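Arginase 1, mitochondrial (Arabidopsis thaliana, PDB 6VSU) hydrolyses L-arginine to urea and L-ornithine with a pair of manganese ions, and also converts agmatine to putrescine, working as a homohexamer. Local coordinates at residues V49-H53 / V101-R105. Numbering follows the deposited sequence.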
ATOM      1  N   VAL E  49     -10.781  -8.958  24.096  1.00 17.74           N
ATOM      2  CA  VAL E  49      -9.577  -9.154  24.941  1.00 18.77           C
ATOM      3  C   VAL E  49      -8.360  -8.695  24.155  1.00 18.89           C
ATOM      4  O   VAL E  49      -7.817  -9.472  23.351  1.00 19.53           O
ATOM      5  CB  VAL E  49      -9.490 -10.621  25.375  1.00 19.13           C
ATOM      6  CG1 VAL E  49      -8.352 -10.764  26.380  1.00 20.61           C
ATOM      7  CG2 VAL E  49     -10.810 -11.082  25.978  1.00 18.85           C
ATOM      8  N   PRO E  50      -8.046  -7.386  24.191  1.00 18.85           N
ATOM      9  CA  PRO E  50      -6.979  -6.809  23.369  1.00 19.07           C
ATOM     10  C   PRO E  50      -5.598  -7.121  23.938  1.00 19.09           C
ATOM     11  O   PRO E  50      -5.014  -6.311  24.651  1.00 20.54           O
ATOM     12  CB  PRO E  50      -7.234  -5.286  23.435  1.00 20.08           C
ATOM     13  CG  PRO E  50      -7.884  -5.124  24.819  1.00 20.79           C
ATOM     14  CD  PRO E  50      -8.787  -6.344  24.924  1.00 19.80           C
ATOM     15  N   LEU E  51      -5.193  -8.356  23.735  1.00 18.17           N
ATOM     16  CA  LEU E  51      -3.963  -8.940  24.305  1.00 18.70           C
ATOM     17  C   LEU E  51      -3.134  -9.457  23.147  1.00 18.20           C
ATOM     18  O   LEU E  51      -3.614 -10.285  22.382  1.00 18.31           O
ATOM     19  CB  LEU E  51      -4.366 -10.048  25.285  1.00 18.68           C
ATOM     20  CG  LEU E  51      -3.243 -10.595  26.128  1.00 20.04           C
ATOM     21  CD1 LEU E  51      -3.788 -11.141  27.423  1.00 21.03           C
ATOM     22  CD2 LEU E  51      -2.455 -11.654  25.374  1.00 20.57           C
ATOM     23  N   GLY E  52      -1.882  -9.066  23.043  1.00 19.61           N
ATOM     24  CA  GLY E  52      -0.983  -9.639  22.009  1.00 19.36           C
ATOM     25  C   GLY E  52       0.405  -9.993  22.520  1.00 19.67           C
ATOM     26  O   GLY E  52       1.225 -10.355  21.676  1.00 20.02           O
ATOM     27  N   HIS E  53       0.705  -9.855  23.809  1.00 20.36           N
ATOM     28  CA  HIS E  53       2.106  -9.975  24.288  1.00 21.79           C
ATOM     29  C   HIS E  53       2.534 -11.452  24.454  1.00 21.16           C
ATOM     30  O   HIS E  53       3.696 -11.708  24.797  1.00 22.10           O
ATOM     31  CB  HIS E  53       2.344  -9.156  25.546  1.00 23.54           C
ATOM     32  CG  HIS E  53       1.628  -9.674  26.745  1.00 24.26           C
ATOM     33  ND1 HIS E  53       0.278  -9.440  26.953  1.00 24.28           N
ATOM     34  CD2 HIS E  53       2.071 -10.412  27.803  1.00 25.27           C
ATOM     35  CE1 HIS E  53      -0.080 -10.009  28.107  1.00 24.63           C
ATOM     36  NE2 HIS E  53       1.017 -10.617  28.644  1.00 25.03           N
ATOM     37  N   VAL E 101      -6.978  -4.686  29.239  1.00 23.80           N
ATOM     38  CA  VAL E 101      -5.749  -5.531  29.355  1.00 24.37           C
ATOM     39  C   VAL E 101      -4.529  -4.649  29.524  1.00 24.81           C
ATOM     40  O   VAL E 101      -3.682  -4.964  30.392  1.00 24.73           O
ATOM     41  CB  VAL E 101      -5.556  -6.433  28.118  1.00 23.28           C
ATOM     42  CG1 VAL E 101      -4.200  -7.108  28.118  1.00 23.82           C
ATOM     43  CG2 VAL E 101      -6.672  -7.453  28.038  1.00 22.09           C
ATOM     44  N   GLN E 102      -4.383  -3.649  28.654  1.00 25.07           N
ATOM     45  CA  GLN E 102      -3.100  -2.916  28.591  1.00 25.91           C
ATOM     46  C   GLN E 102      -2.882  -2.213  29.918  1.00 27.16           C
ATOM     47  O   GLN E 102      -1.730  -2.099  30.321  1.00 27.82           O
ATOM     48  CB  GLN E 102      -2.994  -2.017  27.359  1.00 26.47           C
ATOM     49  CG  GLN E 102      -3.008  -2.787  26.048  1.00 25.90           C
ATOM     50  CD  GLN E 102      -2.008  -3.921  26.087  1.00 25.92           C
ATOM     51  OE1 GLN E 102      -0.859  -3.719  26.475  1.00 27.50           O
ATOM     52  NE2 GLN E 102      -2.433  -5.095  25.653  1.00 24.33           N
ATOM     53  N   GLU E 103      -3.953  -1.637  30.468  1.00 27.37           N
ATOM     54  CA  GLU E 103      -3.932  -0.883  31.749  1.00 29.41           C
ATOM     55  C   GLU E 103      -3.581  -1.828  32.904  1.00 29.20           C
ATOM     56  O   GLU E 103      -2.800  -1.420  33.768  1.00 29.91           O
ATOM     57  CB  GLU E 103      -5.263  -0.153  31.934  1.00 30.93           C
ATOM     58  CG  GLU E 103      -5.484   0.978  30.945  1.00 32.17           C
ATOM     59  CD  GLU E 103      -6.098   0.629  29.596  1.00 32.44           C
ATOM     60  OE1 GLU E 103      -6.368  -0.556  29.342  1.00 31.27           O
ATOM     61  OE2 GLU E 103      -6.303   1.552  28.802  1.00 32.16           O
ATOM     62  N   ILE E 104      -4.141  -3.040  32.906  1.00 28.05           N
ATOM     63  CA  ILE E 104      -3.799  -4.055  33.943  1.00 28.27           C
ATOM     64  C   ILE E 104      -2.315  -4.441  33.822  1.00 28.91           C
ATOM     65  O   ILE E 104      -1.577  -4.386  34.842  1.00 28.81           O
ATOM     66  CB  ILE E 104      -4.726  -5.250  33.834  1.00 27.55           C
ATOM     67  CG1 ILE E 104      -6.171  -4.845  34.155  1.00 27.19           C
ATOM     68  CG2 ILE E 104      -4.206  -6.363  34.740  1.00 28.20           C
ATOM     69  CD1 ILE E 104      -7.148  -5.950  33.865  1.00 26.43           C
ATOM     70  N   ARG E 105      -1.835  -4.676  32.602  1.00 28.81           N
ATOM     71  CA  ARG E 105      -0.398  -5.006  32.397  1.00 29.98           C
ATOM     72  C   ARG E 105       0.440  -3.825  32.867  1.00 31.34           C
ATOM     73  O   ARG E 105       1.480  -4.040  33.498  1.00 31.37           O
ATOM     74  CB  ARG E 105      -0.068  -5.222  30.924  1.00 29.34           C
ATOM     75  CG  ARG E 105      -0.746  -6.392  30.246  1.00 28.55           C
ATOM     76  CD  ARG E 105      -0.218  -6.528  28.819  1.00 28.55           C
ATOM     77  NE  ARG E 105       1.259  -6.740  28.710  1.00 29.34           N
ATOM     78  CZ  ARG E 105       2.028  -6.289  27.715  1.00 29.38           C
ATOM     79  NH1 ARG E 105       1.496  -5.536  26.754  1.00 29.07           N
ATOM     80  NH2 ARG E 105       3.315  -6.607  27.676  1.00 29.81           N
TER
HETATM   81  O   HOH W   1      -0.955  -7.312  25.169  1.00 20.09           O
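The loop that leaves strand 43-48 of the parallel arginase sheet meets the short helix 101-106 here, and His53 and Arg105 stack across the junction. The guanidinium lies flat on one face of the imidazole, centres 3.9 Å apart and planes only 3° from parallel, with NE over the middle of the ring. A bend in the arginine chain at chi3 (59°) turns the group onto the ring, and NH1 of Arg105 donates to OE1 of Gln102 at 3.0 Å, on a lone pair of that oxygen. The other end of the same amide works across the contact: Gln102 NE2 donates to Pro50 O, 3.0 Å away, and to a water at 2.7 Å. That water also accepts from Gly52 N and is hydrogen-bonded to His53 ND1 in the plane of the imidazole, while NE2 of His53 is hydrogen-bonded to OD1 of Asp111. Beside these polar groups Val101 packs its CG2 on Pro50 CD at 3.9 Å and its CG1 against Leu51. With an alanine in place of Arg105, the imidazole would probably lose the cover on this face and Gln102 OE1 the Arg105 N-H, leaving the amide held across this contact mainly through NE2. Asp111, probably carrying negative charge, may help the histidine tolerate a cation stacked on it. Stack, amide and shared water thus link loop to helix, with the Val101 contacts beside them.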